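Local coordinates for S12 family peptidase (Streptomyces sp. 82F2, PDB 3WWX), which hydrolyses amide bonds with D-stereospecificity, probably as a serine hydrolase of the beta-lactamase-related S12 family, at residues Ala8-Ala13 / Gln335-Ala340; Thr55-Ala60 / Leu285-Asp290; Arg99-His104 / Asn160-Leu165. All blocks are in the same frame, centred on the assembly; numbering follows the deposited sequence.

Interaction 1 (Ala8-Ala13 / Gln335-Ala340)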
ATOM      1  N   ALA A   8     -10.372  13.905  19.885  1.00 21.62           N
ATOM      2  CA  ALA A   8     -11.044  12.977  20.793  1.00 21.95           C
ATOM      3  C   ALA A   8     -11.813  11.850  20.099  1.00 18.43           C
ATOM      4  O   ALA A   8     -11.802  10.718  20.565  1.00 19.09           O
ATOM      5  CB  ALA A   8     -11.980  13.750  21.756  1.00 22.91           C
ATOM      6  N   ALA A   9     -12.487  12.145  18.992  1.00 17.78           N
ATOM      7  CA  ALA A   9     -13.226  11.120  18.269  1.00 17.26           C
ATOM      8  C   ALA A   9     -12.255  10.067  17.740  1.00 14.55           C
ATOM      9  O   ALA A   9     -12.561   8.871  17.717  1.00 17.61           O
ATOM     10  CB  ALA A   9     -14.005  11.734  17.133  1.00 20.93           C
ATOM     11  N   THR A  10     -11.088  10.519  17.302  1.00 16.44           N
ATOM     12  CA  THR A  10     -10.118   9.585  16.730  1.00 14.72           C
ATOM     13  C   THR A  10      -9.569   8.674  17.823  1.00 14.87           C
ATOM     14  O   THR A  10      -9.427   7.473  17.606  1.00 14.32           O
ATOM     15  CB  THR A  10      -9.020  10.336  16.022  1.00 13.96           C
ATOM     16  OG1 THR A  10      -9.630  11.325  15.186  1.00 15.23           O
ATOM     17  CG2 THR A  10      -8.179   9.378  15.147  1.00 13.99           C
ATOM     18  N   GLN A  11      -9.285   9.238  18.987  1.00 16.26           N
ATOM     19  CA  GLN A  11      -8.892   8.453  20.163  1.00 16.09           C
ATOM     20  C   GLN A  11      -9.951   7.398  20.486  1.00 17.09           C
ATOM     21  O   GLN A  11      -9.640   6.224  20.709  1.00 17.21           O
ATOM     22  CB  GLN A  11      -8.673   9.378  21.356  1.00 18.63           C
ATOM     23  CG  GLN A  11      -8.239   8.653  22.629  1.00 17.73           C
ATOM     24  CD  GLN A  11      -6.894   7.960  22.473  1.00 17.42           C
ATOM     25  OE1 GLN A  11      -5.925   8.562  22.001  1.00 18.63           O
ATOM     26  NE2 GLN A  11      -6.821   6.699  22.903  1.00 19.31           N
ATOM     27  N   GLN A  12     -11.214   7.803  20.479  1.00 18.59           N
ATOM     28  CA  GLN A  12     -12.314   6.887  20.716  1.00 19.96           C
ATOM     29  C   GLN A  12     -12.313   5.736  19.711  1.00 17.85           C
ATOM     30  O   GLN A  12     -12.601   4.589  20.049  1.00 19.52           O
ATOM     31  CB  GLN A  12     -13.622   7.679  20.615  1.00 21.76           C
ATOM     32  CG  GLN A  12     -14.809   7.155  21.363  1.00 35.05           C
ATOM     33  CD  GLN A  12     -15.903   8.215  21.445  1.00 43.72           C
ATOM     34  OE1 GLN A  12     -15.632   9.365  21.789  1.00 41.61           O
ATOM     35  NE2 GLN A  12     -17.129   7.841  21.094  1.00 49.47           N
ATOM     36  N   ALA A  13     -11.993   6.046  18.451  1.00 17.01           N
ATOM     37  CA  ALA A  13     -11.999   5.048  17.391  1.00 16.11           C
ATOM     38  C   ALA A  13     -10.850   4.043  17.568  1.00 14.84           C
ATOM     39  O   ALA A  13     -10.998   2.872  17.259  1.00 16.40           O
ATOM     40  CB  ALA A  13     -11.925   5.720  16.018  1.00 15.24           C
ATOM     41  N   GLN A 335     -11.935   2.157   8.787  1.00 16.14           N
ATOM     42  CA  GLN A 335     -12.805   3.216   8.289  1.00 15.34           C
ATOM     43  C   GLN A 335     -13.376   4.045   9.430  1.00 14.54           C
ATOM     44  O   GLN A 335     -13.545   5.264   9.293  1.00 15.40           O
ATOM     45  CB  GLN A 335     -13.934   2.653   7.418  1.00 18.66           C
ATOM     46  CG  GLN A 335     -14.600   3.696   6.537  1.00 17.11           C
ATOM     47  CD  GLN A 335     -13.672   4.259   5.476  1.00 19.03           C
ATOM     48  OE1 GLN A 335     -12.609   3.705   5.182  1.00 19.97           O
ATOM     49  NE2 GLN A 335     -14.071   5.384   4.904  1.00 23.16           N
ATOM     50  N   LYS A 336     -13.670   3.425  10.572  1.00 15.21           N
ATOM     51  CA  LYS A 336     -14.146   4.179  11.722  1.00 14.26           C
ATOM     52  C   LYS A 336     -13.124   5.233  12.169  1.00 15.29           C
ATOM     53  O   LYS A 336     -13.492   6.310  12.613  1.00 15.30           O
ATOM     54  CB  LYS A 336     -14.472   3.251  12.892  1.00 15.13           C
ATOM     55  CG  LYS A 336     -15.747   2.456  12.740  1.00 27.04           C
ATOM     56  CD  LYS A 336     -16.107   1.779  14.073  1.00 25.81           C
ATOM     57  CE  LYS A 336     -17.357   0.931  13.958  1.00 40.81           C
ATOM     58  NZ  LYS A 336     -17.234  -0.088  12.885  1.00 46.56           N
ATOM     59  N   VAL A 337     -11.832   4.926  12.071  1.00 13.37           N
ATOM     60  CA  VAL A 337     -10.803   5.873  12.470  1.00 13.85           C
ATOM     61  C   VAL A 337     -10.776   7.053  11.492  1.00 11.95           C
ATOM     62  O   VAL A 337     -10.653   8.207  11.901  1.00 12.51           O
ATOM     63  CB  VAL A 337      -9.411   5.192  12.540  1.00 12.92           C
ATOM     64  CG1 VAL A 337      -8.349   6.197  12.943  1.00 12.21           C
ATOM     65  CG2 VAL A 337      -9.445   4.019  13.557  1.00 14.24           C
ATOM     66  N   ILE A 338     -10.900   6.744  10.210  1.00 10.93           N
ATOM     67  CA  ILE A 338     -10.913   7.759   9.153  1.00 11.78           C
ATOM     68  C   ILE A 338     -12.124   8.678   9.309  1.00 13.16           C
ATOM     69  O   ILE A 338     -11.993   9.913   9.267  1.00 12.26           O
ATOM     70  CB  ILE A 338     -10.874   7.106   7.766  1.00 11.39           C
ATOM     71  CG1 ILE A 338      -9.530   6.376   7.552  1.00 13.30           C
ATOM     72  CG2 ILE A 338     -11.068   8.146   6.670  1.00 12.05           C
ATOM     73  CD1 ILE A 338      -9.532   5.396   6.380  1.00 12.55           C
ATOM     74  N   GLU A 339     -13.297   8.090   9.519  1.00 13.00           N
ATOM     75  CA  GLU A 339     -14.505   8.879   9.716  1.00 13.07           C
ATOM     76  C   GLU A 339     -14.413   9.731  10.974  1.00 12.11           C
ATOM     77  O   GLU A 339     -14.843  10.886  10.980  1.00 14.44           O
ATOM     78  CB  GLU A 339     -15.734   7.974   9.765  1.00 14.18           C
ATOM     79  CG  GLU A 339     -16.250   7.569   8.424  1.00 14.79           C
ATOM     80  CD  GLU A 339     -17.162   8.603   7.784  1.00 15.07           C
ATOM     81  OE1 GLU A 339     -17.663   9.489   8.510  1.00 18.32           O
ATOM     82  OE2 GLU A 339     -17.385   8.490   6.576  1.00 16.54           O
ATOM     83  N   ALA A 340     -13.853   9.189  12.051  1.00 13.09           N
ATOM     84  CA  ALA A 340     -13.728   9.950  13.288  1.00 13.85           C
ATOM     85  C   ALA A 340     -12.851  11.181  13.068  1.00 14.53           C
ATOM     86  O   ALA A 340     -13.188  12.307  13.460  1.00 15.34           O
ATOM     87  CB  ALA A 340     -13.160   9.085  14.376  1.00 16.22           C
TER
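V337 packs between T10 and A13 where two helices lie side by side. From its CB the side chain splits into two methyl branches. CG1 stands anti to the backbone N (chi1 179°) and reaches the methyl CG2 of T10 at 3.9 Å. CG2 lies beside the backbone N and meets CB of A13, also at 3.9 Å. The T10 and V337 side chains cross at about a right angle. A13 CB also rests close to the backbone, 3.7 Å from V337 CA. One turn on, A340 CB lies 3.4 Å from the carbonyl O of A9. It also touches the CB atoms of A9 and A13. These small residues let the axes of the two segments approach to 8.2 Å, at 170°, which is nearly antiparallel. No hydrogen bond joins the segments. The hydroxyl of T10 is hydrogen-bonded to E341, and the amine of K336 forms a salt bridge with D333. Helices 8-19 and 334-343 thus pair near both chain ends, on the eight-stranded antiparallel sheet. T10 touches W36 of strand 36-41, while V337 touches L311 of strand 308-315 and F326 of strand 320-326.

Interaction 2 (Thr55-Ala60 / Leu285-Asp290)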
ATOM      1  N   THR A  55       2.808   0.811   0.218  1.00  8.30           N
ATOM      2  CA  THR A  55       4.009   0.817  -0.611  1.00  8.77           C
ATOM      3  C   THR A  55       3.687   1.173  -2.048  1.00  9.92           C
ATOM      4  O   THR A  55       4.480   1.831  -2.734  1.00  9.63           O
ATOM      5  CB  THR A  55       4.672  -0.568  -0.584  1.00  7.65           C
ATOM      6  OG1 THR A  55       5.012  -0.929   0.766  1.00  8.63           O
ATOM      7  CG2 THR A  55       5.926  -0.615  -1.444  1.00  9.35           C
ATOM      8  N   LYS A  56       2.524   0.744  -2.525  1.00  9.54           N
ATOM      9  CA  LYS A  56       2.128   1.007  -3.900  1.00  7.49           C
ATOM     10  C   LYS A  56       2.172   2.491  -4.250  1.00  9.57           C
ATOM     11  O   LYS A  56       2.473   2.840  -5.382  1.00  9.37           O
ATOM     12  CB  LYS A  56       0.734   0.467  -4.172  1.00  9.22           C
ATOM     13  CG  LYS A  56       0.661  -1.043  -4.195  1.00  8.55           C
ATOM     14  CD  LYS A  56      -0.699  -1.527  -4.681  1.00  9.83           C
ATOM     15  CE  LYS A  56      -0.758  -3.041  -4.801  1.00  9.14           C
ATOM     16  NZ  LYS A  56      -0.675  -3.727  -3.501  1.00 10.88           N
ATOM     17  N   THR A  57       1.826   3.373  -3.316  1.00  9.17           N
ATOM     18  CA  THR A  57       1.849   4.794  -3.637  1.00  8.31           C
ATOM     19  C   THR A  57       3.279   5.258  -3.909  1.00  9.96           C
ATOM     20  O   THR A  57       3.512   6.096  -4.791  1.00  9.77           O
ATOM     21  CB  THR A  57       1.238   5.622  -2.515  1.00  8.63           C
ATOM     22  OG1 THR A  57      -0.021   5.068  -2.137  1.00  9.41           O
ATOM     23  CG2 THR A  57       1.047   7.053  -2.975  1.00 10.33           C
ATOM     24  N   PHE A  58       4.240   4.715  -3.161  1.00  9.12           N
ATOM     25  CA  PHE A  58       5.647   5.034  -3.395  1.00  8.86           C
ATOM     26  C   PHE A  58       6.081   4.547  -4.779  1.00 10.53           C
ATOM     27  O   PHE A  58       6.714   5.268  -5.545  1.00 10.51           O
ATOM     28  CB  PHE A  58       6.534   4.423  -2.312  1.00  9.43           C
ATOM     29  CG  PHE A  58       6.355   5.051  -0.953  1.00  9.38           C
ATOM     30  CD1 PHE A  58       5.348   4.612  -0.103  1.00 10.28           C
ATOM     31  CD2 PHE A  58       7.187   6.061  -0.517  1.00  9.46           C
ATOM     32  CE1 PHE A  58       5.168   5.170   1.159  1.00  9.96           C
ATOM     33  CE2 PHE A  58       6.997   6.633   0.755  1.00  9.62           C
ATOM     34  CZ  PHE A  58       6.004   6.180   1.585  1.00 10.29           C
ATOM     35  N   THR A  59       5.745   3.312  -5.108  1.00  9.30           N
ATOM     36  CA  THR A  59       6.071   2.755  -6.408  1.00  9.65           C
ATOM     37  C   THR A  59       5.500   3.582  -7.558  1.00 11.16           C
ATOM     38  O   THR A  59       6.219   3.902  -8.531  1.00 11.04           O
ATOM     39  CB  THR A  59       5.565   1.303  -6.458  1.00  9.26           C
ATOM     40  OG1 THR A  59       6.204   0.581  -5.402  1.00  9.88           O
ATOM     41  CG2 THR A  59       5.842   0.642  -7.795  1.00 10.49           C
ATOM     42  N   ALA A  60       4.222   3.957  -7.450  1.00 10.24           N
ATOM     43  CA  ALA A  60       3.585   4.787  -8.484  1.00  9.03           C
ATOM     44  C   ALA A  60       4.237   6.155  -8.593  1.00 10.91           C
ATOM     45  O   ALA A  60       4.408   6.671  -9.697  1.00 11.00           O
ATOM     46  CB  ALA A  60       2.105   4.933  -8.221  1.00 10.12           C
ATOM     47  N   LEU A 285      -3.580   6.160  -9.693  1.00 10.83           N
ATOM     48  CA  LEU A 285      -2.312   5.468  -9.909  1.00 10.27           C
ATOM     49  C   LEU A 285      -1.679   5.187  -8.559  1.00 10.66           C
ATOM     50  O   LEU A 285      -0.985   6.019  -7.997  1.00 10.51           O
ATOM     51  CB  LEU A 285      -1.378   6.262 -10.827  1.00 10.18           C
ATOM     52  CG  LEU A 285      -2.010   6.629 -12.183  1.00 11.44           C
ATOM     53  CD1 LEU A 285      -1.023   7.435 -13.024  1.00 12.39           C
ATOM     54  CD2 LEU A 285      -2.530   5.425 -12.966  1.00 12.34           C
ATOM     55  N   GLY A 286      -1.945   4.002  -8.018  1.00  9.78           N
ATOM     56  CA  GLY A 286      -1.432   3.648  -6.689  1.00 10.46           C
ATOM     57  C   GLY A 286      -1.949   4.565  -5.578  1.00 10.12           C
ATOM     58  O   GLY A 286      -1.240   4.823  -4.586  1.00 10.50           O
ATOM     59  N   LEU A 287      -3.163   5.080  -5.756  1.00 10.27           N
ATOM     60  CA  LEU A 287      -3.742   6.074  -4.850  1.00 10.41           C
ATOM     61  C   LEU A 287      -5.241   5.988  -4.944  1.00 11.17           C
ATOM     62  O   LEU A 287      -5.758   5.830  -6.041  1.00 13.66           O
ATOM     63  CB  LEU A 287      -3.260   7.466  -5.261  1.00 11.70           C
ATOM     64  CG  LEU A 287      -3.648   8.615  -4.335  1.00 11.07           C
ATOM     65  CD1 LEU A 287      -2.897   8.561  -2.996  1.00 11.68           C
ATOM     66  CD2 LEU A 287      -3.384   9.930  -5.029  1.00 12.26           C
ATOM     67  N   MET A 288      -5.941   6.078  -3.821  1.00 10.87           N
ATOM     68  CA  MET A 288      -7.397   5.948  -3.789  1.00 13.33           C
ATOM     69  C   MET A 288      -8.033   7.226  -3.297  1.00 12.98           C
ATOM     70  O   MET A 288      -7.423   7.934  -2.515  1.00 14.77           O
ATOM     71  CB  MET A 288      -7.782   4.848  -2.809  1.00 18.01           C
ATOM     72  CG  MET A 288      -7.703   3.488  -3.384  1.00 30.82           C
ATOM     73  SD  MET A 288      -8.476   2.274  -2.306  1.00 47.30           S
ATOM     74  CE  MET A 288      -7.490   2.480  -0.824  1.00 34.16           C
ATOM     75  N   LYS A 289      -9.254   7.501  -3.759  1.00 11.69           N
ATOM     76  CA  LYS A 289     -10.059   8.592  -3.217  1.00 12.91           C
ATOM     77  C   LYS A 289     -11.346   8.033  -2.630  1.00 12.65           C
ATOM     78  O   LYS A 289     -11.837   6.986  -3.053  1.00 14.02           O
ATOM     79  CB  LYS A 289     -10.386   9.638  -4.285  1.00 18.93           C
ATOM     80  CG  LYS A 289     -11.501   9.265  -5.220  1.00 22.51           C
ATOM     81  CD  LYS A 289     -11.894  10.410  -6.155  1.00 19.81           C
ATOM     82  CE  LYS A 289     -13.009   9.955  -7.065  1.00 25.08           C
ATOM     83  NZ  LYS A 289     -13.437  11.007  -8.025  1.00 36.10           N
ATOM     84  N   ASP A 290     -11.893   8.728  -1.640  1.00 13.09           N
ATOM     85  CA  ASP A 290     -13.166   8.339  -1.047  1.00 14.94           C
ATOM     86  C   ASP A 290     -13.806   9.618  -0.575  1.00 17.58           C
ATOM     87  O   ASP A 290     -13.118  10.530  -0.157  1.00 16.97           O
ATOM     88  CB  ASP A 290     -12.930   7.376   0.119  1.00 17.55           C
ATOM     89  CG  ASP A 290     -14.213   6.711   0.622  1.00 21.56           C
ATOM     90  OD1 ASP A 290     -15.281   6.869  -0.003  1.00 23.28           O
ATOM     91  OD2 ASP A 290     -14.108   6.006   1.648  1.00 29.51           O
TER
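The hydroxyl of T57 is held by two groups. OG1 donates to the carbonyl O of G286 at 2.7 Å and is also hydrogen-bonded to the hydroxyl of Y251. The approach to G286 is almost head-on, with a C=O...OG1 angle of 169°. The first torsion of T57 (chi1 -49°) turns OG1 to the side of its own backbone N and sends CG2 anti to that N. CG2 then lies 4.2 Å from CD1 of L287. The same G286 carbonyl receives a CA-H...O contact from T57, with CA at 3.2 Å from O. One turn along, A60 CB sits 3.3 Å from the carbonyl O of L285 and 4.1 Å from CA of G286. G286 has positive phi (62°) and no side chain, and its backbone lies directly against the helix. CB of K56 points toward the 285-290 segment, but the chain leads away and its amine is hydrogen-bonded to Y158, N160 and the A237 carbonyl. K56 fits the lysine of the Ser-x-x-Lys motif of this family, so the contact probably borders the active site. The buried joint connects helix 55-68 to the turn leading into strand 288-291 of the large sheet. M268 of helix 262-268 and F250, Y251 and L254 of helix 244-255 pack around it.

Interaction 3 (Arg99-His104 / Asn160-Leu165); sequences RQLLNH and NTNFVL
A Schellman motif ends helix 98-102, and its C-prime residue, H104, bonds across to N162. H104 has positive phi, and T105 N returns to Q100 O. ND2 of N162 donates to ND1 of H104 at 3.1 Å, nearly straight at 170°. ND1 of H104 lies in the amide plane of N162, while ND2 stands 25° out of the imidazole plane. The first torsion of N162 (chi1 -77°) sets CG beside its backbone N, and the amide runs across to H104. OD1 of N162 is hydrogen-bonded to S106, which helps fix the amide. N162 CB lies 3.2 Å from L101 O, and L101 CD2 comes to 3.5 Å from N162 OD1. The F163 ring brings CZ edge-on to the carbonyl O of L102 at 3.3 Å. L102 CD2 lies 3.7 Å from F163 CE2, and the H104 ring sits obliquely near CE1. CD1 of L101 packs on CB of L165 at 3.9 Å. H104 also stacks on Y158. Y158 and N160 fit the Tyr-x-Asn motif of the beta-lactamase-type serine hydrolases, at the start of helix 160-174. This place in the all-helical part of the fold, beside K56, is typical of that motif.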
ATOM      1  N   ARG A  99       0.294   2.159 -17.282  1.00 12.64           N
ATOM      2  CA  ARG A  99      -0.784   2.852 -16.563  1.00 11.49           C
ATOM      3  C   ARG A  99      -1.820   1.875 -16.032  1.00 10.67           C
ATOM      4  O   ARG A  99      -2.305   2.020 -14.916  1.00 12.26           O
ATOM      5  CB  ARG A  99      -1.469   3.880 -17.468  1.00 12.76           C
ATOM      6  CG  ARG A  99      -2.465   4.800 -16.743  1.00 14.60           C
ATOM      7  CD  ARG A  99      -3.196   5.773 -17.716  1.00 13.85           C
ATOM      8  NE  ARG A  99      -2.224   6.513 -18.514  1.00 14.74           N
ATOM      9  CZ  ARG A  99      -1.457   7.496 -18.049  1.00 15.42           C
ATOM     10  NH1 ARG A  99      -1.581   7.920 -16.789  1.00 13.62           N
ATOM     11  NH2 ARG A  99      -0.566   8.083 -18.847  1.00 16.86           N
ATOM     12  N   GLN A 100      -2.164   0.868 -16.832  1.00 12.85           N
ATOM     13  CA  GLN A 100      -3.150  -0.117 -16.426  1.00 12.10           C
ATOM     14  C   GLN A 100      -2.663  -1.011 -15.277  1.00 11.30           C
ATOM     15  O   GLN A 100      -3.477  -1.492 -14.495  1.00 12.00           O
ATOM     16  CB  GLN A 100      -3.581  -0.957 -17.639  1.00 13.96           C
ATOM     17  CG  GLN A 100      -4.376  -0.162 -18.649  1.00 13.27           C
ATOM     18  CD  GLN A 100      -4.631  -0.931 -19.927  1.00 16.97           C
ATOM     19  OE1 GLN A 100      -3.800  -1.719 -20.371  1.00 19.48           O
ATOM     20  NE2 GLN A 100      -5.795  -0.699 -20.521  1.00 18.60           N
ATOM     21  N   LEU A 101      -1.351  -1.200 -15.165  1.00 10.65           N
ATOM     22  CA  LEU A 101      -0.798  -1.824 -13.956  1.00 10.49           C
ATOM     23  C   LEU A 101      -1.118  -0.958 -12.758  1.00 12.29           C
ATOM     24  O   LEU A 101      -1.604  -1.441 -11.733  1.00 10.52           O
ATOM     25  CB  LEU A 101       0.719  -1.974 -14.044  1.00 12.05           C
ATOM     26  CG  LEU A 101       1.323  -2.734 -15.238  1.00 10.90           C
ATOM     27  CD1 LEU A 101       2.825  -2.758 -15.123  1.00 12.05           C
ATOM     28  CD2 LEU A 101       0.754  -4.159 -15.320  1.00 11.96           C
ATOM     29  N   LEU A 102      -0.872   0.341 -12.882  1.00 10.86           N
ATOM     30  CA  LEU A 102      -0.914   1.222 -11.720  1.00 10.60           C
ATOM     31  C   LEU A 102      -2.308   1.514 -11.190  1.00 10.37           C
ATOM     32  O   LEU A 102      -2.456   1.839 -10.010  1.00 10.39           O
ATOM     33  CB  LEU A 102      -0.184   2.529 -12.026  1.00 11.06           C
ATOM     34  CG  LEU A 102       1.290   2.388 -12.346  1.00 10.49           C
ATOM     35  CD1 LEU A 102       1.814   3.744 -12.806  1.00 14.98           C
ATOM     36  CD2 LEU A 102       2.098   1.855 -11.173  1.00 13.77           C
ATOM     37  N   ASN A 103      -3.334   1.388 -12.031  1.00 10.69           N
ATOM     38  CA  ASN A 103      -4.718   1.576 -11.598  1.00 11.91           C
ATOM     39  C   ASN A 103      -5.550   0.286 -11.543  1.00 10.77           C
ATOM     40  O   ASN A 103      -6.757   0.325 -11.337  1.00 11.46           O
ATOM     41  CB  ASN A 103      -5.414   2.668 -12.424  1.00 11.05           C
ATOM     42  CG  ASN A 103      -5.538   2.327 -13.892  1.00 13.81           C
ATOM     43  OD1 ASN A 103      -5.475   1.167 -14.291  1.00 12.16           O
ATOM     44  ND2 ASN A 103      -5.761   3.342 -14.705  1.00 13.83           N
ATOM     45  N   HIS A 104      -4.870  -0.853 -11.695  1.00 10.91           N
ATOM     46  CA  HIS A 104      -5.486  -2.179 -11.583  1.00  9.99           C
ATOM     47  C   HIS A 104      -6.585  -2.429 -12.617  1.00 10.46           C
ATOM     48  O   HIS A 104      -7.532  -3.168 -12.353  1.00 11.72           O
ATOM     49  CB  HIS A 104      -6.028  -2.438 -10.172  1.00 10.73           C
ATOM     50  CG  HIS A 104      -4.991  -2.352  -9.099  1.00 11.76           C
ATOM     51  ND1 HIS A 104      -3.985  -3.284  -8.941  1.00 10.60           N
ATOM     52  CD2 HIS A 104      -4.808  -1.434  -8.128  1.00 10.44           C
ATOM     53  CE1 HIS A 104      -3.233  -2.939  -7.917  1.00  9.68           C
ATOM     54  NE2 HIS A 104      -3.710  -1.815  -7.403  1.00  9.14           N
ATOM     55  N   ASN A 160      -1.874  -7.646  -6.863  1.00  8.53           N
ATOM     56  CA  ASN A 160      -0.539  -7.349  -6.372  1.00  8.54           C
ATOM     57  C   ASN A 160       0.498  -7.545  -7.467  1.00  9.04           C
ATOM     58  O   ASN A 160       1.548  -6.901  -7.448  1.00  9.16           O
ATOM     59  CB  ASN A 160      -0.270  -8.204  -5.140  1.00  8.78           C
ATOM     60  CG  ASN A 160      -1.093  -7.751  -3.965  1.00 10.22           C
ATOM     61  OD1 ASN A 160      -1.056  -6.575  -3.612  1.00 10.77           O
ATOM     62  ND2 ASN A 160      -1.915  -8.626  -3.427  1.00 13.00           N
ATOM     63  N   THR A 161       0.212  -8.413  -8.440  1.00  8.48           N
ATOM     64  CA  THR A 161       1.146  -8.633  -9.543  1.00  8.61           C
ATOM     65  C   THR A 161       1.378  -7.340 -10.301  1.00  8.92           C
ATOM     66  O   THR A 161       2.475  -7.094 -10.808  1.00  8.98           O
ATOM     67  CB  THR A 161       0.611  -9.679 -10.525  1.00  8.88           C
ATOM     68  OG1 THR A 161       0.077 -10.774  -9.774  1.00 10.07           O
ATOM     69  CG2 THR A 161       1.737 -10.187 -11.424  1.00 10.56           C
ATOM     70  N   ASN A 162       0.368  -6.491 -10.357  1.00  9.45           N
ATOM     71  CA  ASN A 162       0.509  -5.234 -11.081  1.00  9.87           C
ATOM     72  C   ASN A 162       1.653  -4.408 -10.558  1.00  9.98           C
ATOM     73  O   ASN A 162       2.373  -3.804 -11.356  1.00 10.12           O
ATOM     74  CB  ASN A 162      -0.765  -4.419 -11.001  1.00  9.41           C
ATOM     75  CG  ASN A 162      -1.835  -4.943 -11.926  1.00 10.78           C
ATOM     76  OD1 ASN A 162      -1.525  -5.454 -13.004  1.00 11.34           O
ATOM     77  ND2 ASN A 162      -3.085  -4.809 -11.532  1.00 10.39           N
ATOM     78  N   PHE A 163       1.843  -4.381  -9.239  1.00  9.59           N
ATOM     79  CA  PHE A 163       2.891  -3.542  -8.662  1.00  9.71           C
ATOM     80  C   PHE A 163       4.234  -4.232  -8.557  1.00 10.06           C
ATOM     81  O   PHE A 163       5.254  -3.555  -8.576  1.00  9.82           O
ATOM     82  CB  PHE A 163       2.430  -2.890  -7.367  1.00 10.08           C
ATOM     83  CG  PHE A 163       1.604  -1.654  -7.628  1.00  8.70           C
ATOM     84  CD1 PHE A 163       0.308  -1.764  -8.124  1.00  9.35           C
ATOM     85  CD2 PHE A 163       2.125  -0.394  -7.425  1.00 10.60           C
ATOM     86  CE1 PHE A 163      -0.439  -0.650  -8.429  1.00  9.97           C
ATOM     87  CE2 PHE A 163       1.364   0.733  -7.722  1.00 10.70           C
ATOM     88  CZ  PHE A 163       0.081   0.604  -8.218  1.00 10.63           C
ATOM     89  N   VAL A 164       4.269  -5.560  -8.517  1.00  9.48           N
ATOM     90  CA  VAL A 164       5.533  -6.253  -8.737  1.00  8.67           C
ATOM     91  C   VAL A 164       6.066  -5.963 -10.154  1.00  8.47           C
ATOM     92  O   VAL A 164       7.251  -5.649 -10.322  1.00  9.40           O
ATOM     93  CB  VAL A 164       5.393  -7.757  -8.458  1.00  8.88           C
ATOM     94  CG1 VAL A 164       6.683  -8.492  -8.776  1.00 10.33           C
ATOM     95  CG2 VAL A 164       5.008  -7.963  -7.000  1.00 10.75           C
ATOM     96  N   LEU A 165       5.209  -6.052 -11.160  1.00  9.40           N
ATOM     97  CA  LEU A 165       5.577  -5.661 -12.525  1.00  9.16           C
ATOM     98  C   LEU A 165       6.019  -4.196 -12.571  1.00 11.40           C
ATOM     99  O   LEU A 165       7.028  -3.871 -13.197  1.00 10.85           O
ATOM    100  CB  LEU A 165       4.398  -5.901 -13.463  1.00 10.70           C
ATOM    101  CG  LEU A 165       4.127  -7.385 -13.717  1.00 10.97           C
ATOM    102  CD1 LEU A 165       2.778  -7.589 -14.308  1.00 11.00           C
ATOM    103  CD2 LEU A 165       5.228  -7.989 -14.604  1.00 11.72           C
TER
HETATM  104  O   HOH W   1      -6.003  -5.822 -12.646  1.00 11.24           O

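The three contacts are nested along the chain: interaction 3 lies within the loop closed by interaction 2, and interaction 2 within that closed by interaction 1. Interactions 2 and 3 are neighbours, with centres 10 Å apart. L102 O probably accepts a hydrogen bond from G286 N. The F163 ring packs against K56 O and G286 CA, so F163 belongs to both contacts. Interaction 1 lies about 23 Å from interaction 2 between centres; they touch through Q335 and D290. Interactions 1 and 3 fall on opposite sides of the chain's centre, with centres 31 Å apart. Interaction 1 pairs the two terminal helices against the sheet, interaction 2 joins sheet to helices, and interaction 3 lies among helices beside the probable active site.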